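Putative pectin lyase (PDB 7CHU) is a tailspike protein of a deep-sea thermophilic phage, a trimer that probably recognises, and may cleave, polysaccharide on the surface of its bacterial host. Local coordinates at residues K176-G181 against G203-A208; D271-R276 against Y308-V313; I480-V485 against N493-D498. One frame throughout, in Å; residues are numbered along the deposited sequence.

Interaction 1. Residues K176-G181 against G203-A208; sequences KMCIDG and GVRYCA
The carboxylate of Asp180 lies across the root of the Tyr206 side chain, OD1 coming 3.5 Å from Tyr206 CB, with the carboxylate and ring planes 46° apart. With CG anti to the backbone N (chi1 177°), Asp180 leans onto that tyrosine, while its OD1 also accepts from the backbone N of Gln182 and its OD2 forms a salt bridge with Lys148. Tyr206 CE2 lies 3.8 Å above the plane of the Arg205 guanidinium, over its centre; Arg205 NE is held by Thr228. Four backbone hydrogen bonds tie strands 177-180 and 203-205 in parallel. Gly203 N gives to Met177 O, and Ile179 N reaches Gly203 O at 2.8 Å. Farther on, Arg205 N meets Ile179 O at 3.0 Å, and Gly181 N meets Arg205 O at 2.9 Å. Ile179 and Val204 share the face turned to Val189, whereas Cys178, Asp180 and Arg205 project from the reverse one. Farther along, Cys207 SG rests 3.8 Å from Gly181 CA. Parallel pairing of this kind, here at 14° with axes 4.6 Å apart, repeated from coil to coil in a pectate lyase-like family, is characteristic of the right-handed parallel beta-helix.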
ATOM      1  N   LYS A 176       3.720  -4.874 -19.337  1.00 12.54           N
ATOM      2  CA  LYS A 176       3.396  -3.877 -20.352  1.00 14.75           C
ATOM      3  C   LYS A 176       2.873  -4.485 -21.664  1.00 16.14           C
ATOM      4  O   LYS A 176       3.373  -4.186 -22.757  1.00 11.83           O
ATOM      5  CB  LYS A 176       4.623  -2.998 -20.621  1.00 13.56           C
ATOM      6  CG  LYS A 176       5.252  -2.403 -19.397  1.00 18.32           C
ATOM      7  CD  LYS A 176       4.338  -1.351 -18.832  1.00 20.66           C
ATOM      8  CE  LYS A 176       4.923  -0.648 -17.604  1.00 25.92           C
ATOM      9  NZ  LYS A 176       3.960   0.446 -17.198  1.00 28.07           N
ATOM     10  N   MET A 177       1.796  -5.266 -21.558  1.00 12.81           N
ATOM     11  CA  MET A 177       1.125  -5.808 -22.737  1.00 14.81           C
ATOM     12  C   MET A 177      -0.249  -6.332 -22.320  1.00 16.75           C
ATOM     13  O   MET A 177      -0.514  -6.535 -21.132  1.00 16.11           O
ATOM     14  CB  MET A 177       1.955  -6.923 -23.403  1.00 12.66           C
ATOM     15  CG  MET A 177       1.895  -8.269 -22.677  1.00 19.05           C
ATOM     16  SD  MET A 177       2.700  -9.637 -23.617  0.64 16.97           S
ATOM     17  CE  MET A 177       4.346  -9.027 -23.589  1.00  9.60           C
ATOM     18  N   CYS A 178      -1.123  -6.536 -23.317  1.00 16.11           N
ATOM     19  CA  CYS A 178      -2.491  -7.031 -23.121  1.00 18.07           C
ATOM     20  C   CYS A 178      -2.635  -8.380 -23.817  1.00 17.75           C
ATOM     21  O   CYS A 178      -2.086  -8.588 -24.906  1.00 17.20           O
ATOM     22  CB  CYS A 178      -3.565  -6.052 -23.697  1.00 14.97           C
ATOM     23  SG  CYS A 178      -5.349  -6.526 -23.406  1.00 38.38           S
ATOM     24  N   ILE A 179      -3.366  -9.298 -23.183  1.00 16.66           N
ATOM     25  CA  ILE A 179      -3.873 -10.502 -23.837  1.00 16.38           C
ATOM     26  C   ILE A 179      -5.375 -10.320 -24.019  1.00 20.07           C
ATOM     27  O   ILE A 179      -6.110 -10.163 -23.034  1.00 20.82           O
ATOM     28  CB  ILE A 179      -3.574 -11.776 -23.032  1.00 19.36           C
ATOM     29  CG1 ILE A 179      -2.081 -12.099 -23.073  1.00 21.02           C
ATOM     30  CG2 ILE A 179      -4.373 -12.957 -23.617  1.00 18.85           C
ATOM     31  CD1 ILE A 179      -1.242 -11.343 -22.026  1.00 19.55           C
ATOM     32  N   ASP A 180      -5.834 -10.333 -25.270  1.00 17.56           N
ATOM     33  CA  ASP A 180      -7.242 -10.120 -25.610  1.00 17.46           C
ATOM     34  C   ASP A 180      -7.790 -11.419 -26.196  1.00 20.96           C
ATOM     35  O   ASP A 180      -7.419 -11.807 -27.317  1.00 16.05           O
ATOM     36  CB  ASP A 180      -7.381  -8.953 -26.587  1.00 20.69           C
ATOM     37  CG  ASP A 180      -8.818  -8.710 -27.045  1.00 26.37           C
ATOM     38  OD1 ASP A 180      -9.763  -9.450 -26.639  1.00 24.41           O
ATOM     39  OD2 ASP A 180      -8.999  -7.758 -27.842  1.00 27.67           O
ATOM     40  N   GLY A 181      -8.677 -12.085 -25.431  1.00 17.90           N
ATOM     41  CA  GLY A 181      -9.235 -13.372 -25.834  1.00 15.04           C
ATOM     42  C   GLY A 181     -10.307 -13.291 -26.899  1.00 17.54           C
ATOM     43  O   GLY A 181     -10.716 -14.329 -27.433  1.00 16.74           O
ATOM     44  N   GLY A 203      -2.580  -6.625 -19.035  1.00 14.81           N
ATOM     45  CA  GLY A 203      -4.028  -6.780 -19.126  1.00 17.24           C
ATOM     46  C   GLY A 203      -4.410  -8.152 -19.630  1.00 16.36           C
ATOM     47  O   GLY A 203      -3.693  -8.750 -20.439  1.00 16.23           O
ATOM     48  N   VAL A 204      -5.522  -8.672 -19.119  1.00 12.28           N
ATOM     49  CA  VAL A 204      -6.123  -9.912 -19.587  1.00 12.24           C
ATOM     50  C   VAL A 204      -7.611  -9.640 -19.701  1.00 15.87           C
ATOM     51  O   VAL A 204      -8.277  -9.379 -18.691  1.00 15.16           O
ATOM     52  CB  VAL A 204      -5.853 -11.097 -18.656  1.00 15.39           C
ATOM     53  CG1 VAL A 204      -6.507 -12.344 -19.213  1.00 15.78           C
ATOM     54  CG2 VAL A 204      -4.350 -11.347 -18.511  1.00 19.27           C
ATOM     55  N   ARG A 205      -8.133  -9.658 -20.925  1.00 14.43           N
ATOM     56  CA  ARG A 205      -9.486  -9.189 -21.161  1.00 13.32           C
ATOM     57  C   ARG A 205     -10.169 -10.056 -22.209  1.00 17.82           C
ATOM     58  O   ARG A 205      -9.530 -10.532 -23.146  1.00 16.84           O
ATOM     59  CB  ARG A 205      -9.495  -7.718 -21.607  1.00 16.32           C
ATOM     60  CG  ARG A 205      -8.812  -6.754 -20.620  1.00 17.95           C
ATOM     61  CD  ARG A 205      -8.819  -5.306 -21.137  1.00 22.40           C
ATOM     62  NE  ARG A 205     -10.160  -4.738 -21.036  1.00 19.63           N
ATOM     63  CZ  ARG A 205     -10.594  -3.681 -21.716  1.00 28.28           C
ATOM     64  NH1 ARG A 205      -9.785  -3.047 -22.568  1.00 27.51           N
ATOM     65  NH2 ARG A 205     -11.845  -3.257 -21.531  1.00 27.77           N
ATOM     66  N   TYR A 206     -11.481 -10.245 -22.037  1.00 13.00           N
ATOM     67  CA  TYR A 206     -12.343 -10.884 -23.034  1.00 16.47           C
ATOM     68  C   TYR A 206     -11.969 -12.341 -23.289  1.00 16.09           C
ATOM     69  O   TYR A 206     -12.122 -12.844 -24.409  1.00 14.47           O
ATOM     70  CB  TYR A 206     -12.353 -10.102 -24.348  1.00 15.56           C
ATOM     71  CG  TYR A 206     -12.812  -8.677 -24.185  1.00 20.74           C
ATOM     72  CD1 TYR A 206     -14.155  -8.381 -23.996  1.00 21.69           C
ATOM     73  CD2 TYR A 206     -11.900  -7.628 -24.219  1.00 20.85           C
ATOM     74  CE1 TYR A 206     -14.585  -7.073 -23.845  1.00 27.18           C
ATOM     75  CE2 TYR A 206     -12.320  -6.312 -24.051  1.00 27.11           C
ATOM     76  CZ  TYR A 206     -13.665  -6.045 -23.864  1.00 25.38           C
ATOM     77  OH  TYR A 206     -14.090  -4.746 -23.715  1.00 33.11           O
ATOM     78  N   CYS A 207     -11.489 -13.032 -22.254  1.00 12.73           N
ATOM     79  CA  CYS A 207     -11.230 -14.469 -22.340  1.00 16.34           C
ATOM     80  C   CYS A 207     -12.444 -15.197 -21.767  1.00 15.56           C
ATOM     81  O   CYS A 207     -12.827 -14.949 -20.625  1.00 16.10           O
ATOM     82  CB  CYS A 207      -9.972 -14.844 -21.563  1.00 14.82           C
ATOM     83  SG  CYS A 207      -8.485 -14.077 -22.171  1.00 16.60           S
ATOM     84  N   ALA A 208     -13.031 -16.108 -22.537  1.00 15.66           N
ATOM     85  CA  ALA A 208     -14.247 -16.769 -22.058  1.00 17.19           C
ATOM     86  C   ALA A 208     -13.959 -17.966 -21.150  1.00 18.55           C
ATOM     87  O   ALA A 208     -14.882 -18.488 -20.505  1.00 18.15           O
ATOM     88  CB  ALA A 208     -15.118 -17.179 -23.246  1.00 17.06           C
TER

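Interaction 2. Residues D271-R276 against Y308-V313; sequences DSTGNR and YLDGDV
The Asp310 carboxylate is approached from above its plane: Ser272 N donates to OD2 at 2.9 Å from 58° out of it, and Ser272 CB packs 3.4 Å from the same oxygen. The Tyr308 ring has the backbone N of Asp310 4.0 Å above one face, offset toward the rim. Ser272 takes a second hold on Asp310 through its hydroxyl, OG giving a 2.7 Å bond to the backbone O, again from above the carbonyl plane. A chi1 of -76° sets OG beside the serine's backbone N, where it reaches Asp310 O, while the N itself holds OD2. The same OG also receives a bond from Asn279 N. Asp310 is the centre of an inverse gamma turn, and its OD1 is paired with Arg278. On the serine's side of the contact an Asx turn shapes the loop: Asp271 OD1 accepts from Thr273 N at 2.9 Å and from Thr273 OG1 at 2.6 Å, while Asp271 OD2 is taken by Tyr241. Asp271 OD1 and Asp310 OD2 stand 4.6 Å apart. The contact thus joins the loop after strand 268-271 to the gamma turn at Asp310, strands 268-271 and 307-309 being parallel neighbours.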
ATOM      1  N   ASP A 271      -9.647 -21.721  -4.832  1.00 14.99           N
ATOM      2  CA  ASP A 271     -10.087 -23.114  -4.803  1.00 16.32           C
ATOM      3  C   ASP A 271      -9.020 -23.893  -4.044  1.00 14.32           C
ATOM      4  O   ASP A 271      -7.880 -23.980  -4.502  1.00 13.11           O
ATOM      5  CB  ASP A 271     -10.276 -23.629  -6.231  1.00 16.08           C
ATOM      6  CG  ASP A 271     -10.679 -25.103  -6.302  1.00 18.88           C
ATOM      7  OD1 ASP A 271     -10.675 -25.831  -5.276  1.00 19.55           O
ATOM      8  OD2 ASP A 271     -10.984 -25.531  -7.437  1.00 18.03           O
ATOM      9  N   SER A 272      -9.365 -24.396  -2.857  1.00 13.39           N
ATOM     10  CA  SER A 272      -8.426 -25.148  -2.029  1.00 14.49           C
ATOM     11  C   SER A 272      -8.798 -26.624  -1.971  1.00 14.14           C
ATOM     12  O   SER A 272      -8.369 -27.335  -1.052  1.00 14.10           O
ATOM     13  CB  SER A 272      -8.353 -24.574  -0.614  1.00 13.94           C
ATOM     14  OG  SER A 272      -7.588 -23.366  -0.554  1.00 18.44           O
ATOM     15  N   THR A 273      -9.571 -27.097  -2.942  1.00 12.91           N
ATOM     16  CA  THR A 273     -10.050 -28.478  -2.893  1.00 16.11           C
ATOM     17  C   THR A 273      -9.052 -29.501  -3.418  1.00 17.42           C
ATOM     18  O   THR A 273      -9.340 -30.698  -3.353  1.00 15.31           O
ATOM     19  CB  THR A 273     -11.340 -28.643  -3.687  1.00 19.84           C
ATOM     20  OG1 THR A 273     -11.081 -28.396  -5.077  1.00 18.49           O
ATOM     21  CG2 THR A 273     -12.453 -27.718  -3.135  1.00 20.99           C
ATOM     22  N   GLY A 274      -7.883 -29.094  -3.910  1.00 13.51           N
ATOM     23  CA  GLY A 274      -7.011 -30.058  -4.573  1.00 14.19           C
ATOM     24  C   GLY A 274      -6.346 -31.043  -3.624  1.00 15.40           C
ATOM     25  O   GLY A 274      -6.101 -32.200  -3.989  1.00 15.65           O
ATOM     26  N   ASN A 275      -6.018 -30.600  -2.417  1.00 14.10           N
ATOM     27  CA  ASN A 275      -5.392 -31.458  -1.412  1.00 12.44           C
ATOM     28  C   ASN A 275      -5.507 -30.758  -0.060  1.00 14.90           C
ATOM     29  O   ASN A 275      -6.143 -29.710   0.061  1.00 15.29           O
ATOM     30  CB  ASN A 275      -3.937 -31.774  -1.792  1.00 15.29           C
ATOM     31  CG  ASN A 275      -2.981 -30.621  -1.478  1.00 16.06           C
ATOM     32  OD1 ASN A 275      -2.349 -30.610  -0.421  1.00 15.83           O
ATOM     33  ND2 ASN A 275      -2.858 -29.664  -2.406  1.00 13.74           N
ATOM     34  N   ARG A 276      -4.875 -31.328   0.963  1.00 17.15           N
ATOM     35  CA  ARG A 276      -5.061 -30.828   2.319  1.00 16.84           C
ATOM     36  C   ARG A 276      -4.514 -29.415   2.501  1.00 18.81           C
ATOM     37  O   ARG A 276      -5.014 -28.656   3.339  1.00 17.07           O
ATOM     38  CB  ARG A 276      -4.377 -31.778   3.295  1.00 23.02           C
ATOM     39  CG  ARG A 276      -4.773 -31.624   4.762  1.00 26.63           C
ATOM     40  CD  ARG A 276      -3.893 -32.559   5.600  1.00 36.47           C
ATOM     41  NE  ARG A 276      -2.514 -32.067   5.718  1.00 40.14           N
ATOM     42  CZ  ARG A 276      -1.470 -32.465   4.984  1.00 44.06           C
ATOM     43  NH1 ARG A 276      -1.618 -33.404   4.037  1.00 50.69           N
ATOM     44  NH2 ARG A 276      -0.262 -31.919   5.202  1.00 39.01           N
ATOM     45  N   TYR A 308     -14.431 -15.078  -4.132  1.00 15.60           N
ATOM     46  CA  TYR A 308     -14.690 -16.320  -3.398  1.00 13.48           C
ATOM     47  C   TYR A 308     -13.398 -16.744  -2.721  1.00 12.86           C
ATOM     48  O   TYR A 308     -12.423 -17.065  -3.401  1.00 13.87           O
ATOM     49  CB  TYR A 308     -15.199 -17.445  -4.303  1.00 13.36           C
ATOM     50  CG  TYR A 308     -15.335 -18.748  -3.559  1.00 17.56           C
ATOM     51  CD1 TYR A 308     -16.289 -18.893  -2.545  1.00 17.70           C
ATOM     52  CD2 TYR A 308     -14.505 -19.831  -3.844  1.00 16.24           C
ATOM     53  CE1 TYR A 308     -16.419 -20.076  -1.836  1.00 20.88           C
ATOM     54  CE2 TYR A 308     -14.626 -21.023  -3.144  1.00 18.04           C
ATOM     55  CZ  TYR A 308     -15.585 -21.144  -2.139  1.00 22.65           C
ATOM     56  OH  TYR A 308     -15.706 -22.329  -1.444  1.00 19.39           O
ATOM     57  N   LEU A 309     -13.367 -16.711  -1.392  1.00 14.37           N
ATOM     58  CA  LEU A 309     -12.125 -16.890  -0.636  1.00 12.74           C
ATOM     59  C   LEU A 309     -12.122 -18.227   0.112  1.00 16.37           C
ATOM     60  O   LEU A 309     -12.274 -18.273   1.330  1.00 15.54           O
ATOM     61  CB  LEU A 309     -11.954 -15.715   0.310  1.00 16.75           C
ATOM     62  CG  LEU A 309     -10.708 -15.592   1.173  1.00 17.71           C
ATOM     63  CD1 LEU A 309      -9.526 -16.062   0.366  1.00 22.00           C
ATOM     64  CD2 LEU A 309     -10.521 -14.120   1.648  1.00 16.64           C
ATOM     65  N   ASP A 310     -11.915 -19.330  -0.631  1.00 19.33           N
ATOM     66  CA  ASP A 310     -11.589 -20.624  -0.017  1.00 19.42           C
ATOM     67  C   ASP A 310     -10.080 -20.665   0.212  1.00 15.77           C
ATOM     68  O   ASP A 310      -9.308 -21.265  -0.549  1.00 18.94           O
ATOM     69  CB  ASP A 310     -12.071 -21.781  -0.887  1.00 18.31           C
ATOM     70  CG  ASP A 310     -11.745 -23.164  -0.298  1.00 19.21           C
ATOM     71  OD1 ASP A 310     -11.529 -23.313   0.937  1.00 18.46           O
ATOM     72  OD2 ASP A 310     -11.707 -24.120  -1.102  1.00 21.19           O
ATOM     73  N   GLY A 311      -9.661 -20.011   1.297  1.00 15.81           N
ATOM     74  CA  GLY A 311      -8.251 -19.865   1.630  1.00 14.73           C
ATOM     75  C   GLY A 311      -8.088 -19.316   3.031  1.00 14.89           C
ATOM     76  O   GLY A 311      -9.053 -18.883   3.669  1.00 14.85           O
ATOM     77  N   ASP A 312      -6.841 -19.329   3.504  1.00 13.50           N
ATOM     78  CA  ASP A 312      -6.507 -18.877   4.846  1.00 15.39           C
ATOM     79  C   ASP A 312      -5.524 -17.716   4.801  1.00 17.68           C
ATOM     80  O   ASP A 312      -4.750 -17.575   3.847  1.00 13.80           O
ATOM     81  CB  ASP A 312      -5.914 -20.012   5.680  1.00 12.09           C
ATOM     82  CG  ASP A 312      -6.848 -21.209   5.792  1.00 19.08           C
ATOM     83  OD1 ASP A 312      -8.086 -21.036   5.930  1.00 16.26           O
ATOM     84  OD2 ASP A 312      -6.327 -22.344   5.753  1.00 20.15           O
ATOM     85  N   VAL A 313      -5.546 -16.894   5.856  1.00 16.34           N
ATOM     86  CA  VAL A 313      -4.577 -15.808   6.037  1.00 13.38           C
ATOM     87  C   VAL A 313      -4.450 -14.973   4.772  1.00 14.37           C
ATOM     88  O   VAL A 313      -3.338 -14.673   4.320  1.00 16.79           O
ATOM     89  CB  VAL A 313      -3.192 -16.345   6.451  1.00 18.45           C
ATOM     90  CG1 VAL A 313      -2.374 -15.238   7.129  1.00 19.75           C
ATOM     91  CG2 VAL A 313      -3.329 -17.545   7.379  1.00 13.97           C
TER

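Interaction 3. Residues I480-V485 against N493-D498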
ATOM      1  N   ILE A 480     -33.981  -6.418  45.725  1.00 18.95           N
ATOM      2  CA  ILE A 480     -32.623  -6.524  46.236  1.00 17.92           C
ATOM      3  C   ILE A 480     -32.574  -7.780  47.085  1.00 17.62           C
ATOM      4  O   ILE A 480     -33.268  -7.877  48.101  1.00 18.21           O
ATOM      5  CB  ILE A 480     -32.219  -5.296  47.060  1.00 16.50           C
ATOM      6  CG1 ILE A 480     -32.366  -4.030  46.215  1.00 21.59           C
ATOM      7  CG2 ILE A 480     -30.788  -5.478  47.581  1.00 17.02           C
ATOM      8  CD1 ILE A 480     -31.995  -2.765  46.922  1.00 18.95           C
ATOM      9  N   THR A 481     -31.754  -8.734  46.683  1.00 16.63           N
ATOM     10  CA  THR A 481     -31.717 -10.067  47.281  1.00 19.10           C
ATOM     11  C   THR A 481     -30.341 -10.252  47.900  1.00 21.59           C
ATOM     12  O   THR A 481     -29.353 -10.416  47.169  1.00 20.91           O
ATOM     13  CB  THR A 481     -31.994 -11.147  46.236  1.00 20.81           C
ATOM     14  OG1 THR A 481     -33.314 -10.977  45.702  1.00 21.87           O
ATOM     15  CG2 THR A 481     -31.882 -12.532  46.856  1.00 18.10           C
ATOM     16  N   PHE A 482     -30.276 -10.229  49.235  1.00 19.42           N
ATOM     17  CA  PHE A 482     -28.999 -10.204  49.946  1.00 19.24           C
ATOM     18  C   PHE A 482     -28.402 -11.598  50.094  1.00 25.03           C
ATOM     19  O   PHE A 482     -29.116 -12.577  50.334  1.00 19.41           O
ATOM     20  CB  PHE A 482     -29.158  -9.607  51.352  1.00 22.01           C
ATOM     21  CG  PHE A 482     -29.559  -8.150  51.372  1.00 18.52           C
ATOM     22  CD1 PHE A 482     -30.908  -7.787  51.348  1.00 22.01           C
ATOM     23  CD2 PHE A 482     -28.609  -7.159  51.471  1.00 18.60           C
ATOM     24  CE1 PHE A 482     -31.292  -6.453  51.393  1.00 17.70           C
ATOM     25  CE2 PHE A 482     -28.980  -5.818  51.508  1.00 17.76           C
ATOM     26  CZ  PHE A 482     -30.323  -5.469  51.466  1.00 21.59           C
ATOM     27  N   THR A 483     -27.070 -11.671  49.991  1.00 20.31           N
ATOM     28  CA  THR A 483     -26.305 -12.822  50.446  1.00 20.06           C
ATOM     29  C   THR A 483     -25.804 -12.552  51.852  1.00 19.53           C
ATOM     30  O   THR A 483     -25.191 -11.499  52.080  1.00 21.24           O
ATOM     31  CB  THR A 483     -25.118 -13.079  49.516  1.00 24.50           C
ATOM     32  OG1 THR A 483     -25.602 -13.431  48.214  1.00 26.40           O
ATOM     33  CG2 THR A 483     -24.256 -14.221  50.067  1.00 24.38           C
ATOM     34  N   PRO A 484     -26.056 -13.437  52.821  1.00 22.80           N
ATOM     35  CA  PRO A 484     -25.675 -13.130  54.211  1.00 23.84           C
ATOM     36  C   PRO A 484     -24.165 -12.950  54.367  1.00 22.60           C
ATOM     37  O   PRO A 484     -23.375 -13.719  53.826  1.00 19.55           O
ATOM     38  CB  PRO A 484     -26.189 -14.350  55.003  1.00 21.21           C
ATOM     39  CG  PRO A 484     -27.351 -14.897  54.157  1.00 20.96           C
ATOM     40  CD  PRO A 484     -26.882 -14.663  52.718  1.00 24.96           C
ATOM     41  N   VAL A 485     -23.775 -11.943  55.154  1.00 19.34           N
ATOM     42  CA  VAL A 485     -22.379 -11.655  55.482  1.00 21.49           C
ATOM     43  C   VAL A 485     -22.266 -11.470  56.990  1.00 22.61           C
ATOM     44  O   VAL A 485     -23.259 -11.283  57.690  1.00 24.06           O
ATOM     45  CB  VAL A 485     -21.838 -10.391  54.769  1.00 20.75           C
ATOM     46  CG1 VAL A 485     -21.871 -10.564  53.254  1.00 22.89           C
ATOM     47  CG2 VAL A 485     -22.649  -9.147  55.204  1.00 17.17           C
ATOM     48  N   ASN A 493     -23.352   2.641  58.242  1.00 15.56           N
ATOM     49  CA  ASN A 493     -24.467   2.959  57.338  1.00 17.02           C
ATOM     50  C   ASN A 493     -24.706   1.839  56.330  1.00 18.13           C
ATOM     51  O   ASN A 493     -25.061   2.080  55.174  1.00 17.37           O
ATOM     52  CB  ASN A 493     -24.261   4.310  56.645  1.00 18.79           C
ATOM     53  CG  ASN A 493     -24.263   5.482  57.642  1.00 17.84           C
ATOM     54  OD1 ASN A 493     -25.171   5.622  58.453  1.00 17.87           O
ATOM     55  ND2 ASN A 493     -23.250   6.302  57.581  1.00 20.11           N
ATOM     56  N   SER A 494     -24.573   0.594  56.795  1.00 18.67           N
ATOM     57  CA  SER A 494     -24.641  -0.586  55.941  1.00 15.80           C
ATOM     58  C   SER A 494     -25.883  -1.409  56.240  1.00 15.84           C
ATOM     59  O   SER A 494     -26.114  -1.799  57.388  1.00 15.17           O
ATOM     60  CB  SER A 494     -23.413  -1.473  56.138  1.00 16.26           C
ATOM     61  OG  SER A 494     -22.287  -0.857  55.560  1.00 19.79           O
ATOM     62  N   LEU A 495     -26.644  -1.714  55.198  1.00 16.12           N
ATOM     63  CA  LEU A 495     -27.766  -2.645  55.275  1.00 18.49           C
ATOM     64  C   LEU A 495     -27.304  -4.009  54.761  1.00 17.21           C
ATOM     65  O   LEU A 495     -26.641  -4.088  53.721  1.00 16.22           O
ATOM     66  CB  LEU A 495     -28.936  -2.106  54.456  1.00 21.00           C
ATOM     67  CG  LEU A 495     -30.318  -2.736  54.519  1.00 21.80           C
ATOM     68  CD1 LEU A 495     -30.950  -2.563  55.911  1.00 14.50           C
ATOM     69  CD2 LEU A 495     -31.156  -2.081  53.434  1.00 23.51           C
ATOM     70  N   PHE A 496     -27.614  -5.072  55.509  1.00 18.11           N
ATOM     71  CA  PHE A 496     -27.149  -6.424  55.182  1.00 18.04           C
ATOM     72  C   PHE A 496     -28.037  -7.438  55.893  1.00 17.50           C
ATOM     73  O   PHE A 496     -28.738  -7.106  56.844  1.00 17.36           O
ATOM     74  CB  PHE A 496     -25.688  -6.645  55.593  1.00 14.38           C
ATOM     75  CG  PHE A 496     -25.454  -6.596  57.088  1.00 17.80           C
ATOM     76  CD1 PHE A 496     -25.142  -7.747  57.798  1.00 18.02           C
ATOM     77  CD2 PHE A 496     -25.544  -5.390  57.780  1.00 18.05           C
ATOM     78  CE1 PHE A 496     -24.925  -7.692  59.175  1.00 18.41           C
ATOM     79  CE2 PHE A 496     -25.328  -5.321  59.153  1.00 18.55           C
ATOM     80  CZ  PHE A 496     -25.012  -6.476  59.853  1.00 19.90           C
ATOM     81  N   VAL A 497     -27.980  -8.682  55.434  1.00 17.91           N
ATOM     82  CA  VAL A 497     -28.475  -9.824  56.196  1.00 17.82           C
ATOM     83  C   VAL A 497     -27.293 -10.477  56.915  1.00 21.13           C
ATOM     84  O   VAL A 497     -26.309 -10.886  56.280  1.00 19.33           O
ATOM     85  CB  VAL A 497     -29.197 -10.828  55.292  1.00 17.58           C
ATOM     86  CG1 VAL A 497     -29.594 -12.067  56.094  1.00 23.16           C
ATOM     87  CG2 VAL A 497     -30.425 -10.192  54.667  1.00 19.04           C
ATOM     88  N   ASP A 498     -27.390 -10.567  58.238  1.00 18.80           N
ATOM     89  CA  ASP A 498     -26.339 -11.129  59.082  1.00 19.88           C
ATOM     90  C   ASP A 498     -26.298 -12.655  58.957  1.00 23.57           C
ATOM     91  O   ASP A 498     -27.275 -13.332  59.285  1.00 21.24           O
ATOM     92  CB  ASP A 498     -26.609 -10.715  60.528  1.00 17.48           C
ATOM     93  CG  ASP A 498     -25.469 -11.050  61.476  1.00 21.44           C
ATOM     94  OD1 ASP A 498     -24.560 -11.839  61.138  1.00 23.70           O
ATOM     95  OD2 ASP A 498     -25.485 -10.524  62.594  1.00 25.40           O
TER
HETATM   96  O   HOH W   1     -26.031  -9.223  53.285  1.00 17.13           O
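Phe482 holds CG anti to its carbonyl carbon (chi1 -65°), which swings its ring over toward strand 494-498, and Val497 answers with CG2 beside its backbone N and CG1 anti to it (chi1 175°). The two branches of the valine then part company. CG2 is pressed 3.6 Å from Phe482 CB, at the base of the ring, while CG1 goes to Pro484, 4.1 Å from its CG; proline and valine side chains lie side by side and point the same way. Farther along the ring, Phe482 CZ touches Leu495 CD2 at 4.0 Å, the two side chains crossing at about a right angle, and one ring face is overlain by Ile480 CG2, offset toward the rim. Val485 turns to the other neighbour in the strand: its CG2 meets Phe496 CD1 at 3.9 Å.

A single direct backbone bond, Val485 N to Val497 O at 3.0 Å, fastens the segments, running almost straight out from the carbonyl, and Pro484 CA adds a C-H contact to the same oxygen at 3.1 Å. Val485 O in turn receives a C-H contact from Asp498 CA. Close by, one water bridges the chains, donating to Thr483 O at 2.7 Å and accepting from Val497 N, so it links the backbones of Thr483 and Val497.

Asp498 pairs with Lys505 on strand 503-507, the antiparallel neighbour of 494-498, and Leu495 packs on Leu504 and Phe506 of that strand. Strand 480-481 bonds instead in antiparallel fashion with the second subunit, and Ser494 and Leu495 do so with the third, so that the sheets of this C-terminal region continue from chain to chain around the trimer.

The three contacts follow one another along the chain and along the long spike. Interactions 1 and 2 both belong to the parallel beta-helix, their centres 26 Å apart and their nearest atoms about 15 Å, and each joins neighbouring coils, the first through strands and the second through a loop and a turn of later coils. Interaction 3 lies far down the spike, its centre 79 Å from that of interaction 1 and 59 Å from that of interaction 2, in a small C-terminal antiparallel region. The trimer links them differently: interaction 1 has a weak hydrogen bond and packing with the second subunit, interaction 2 touches the third at Val313, and interaction 3 is knitted into both.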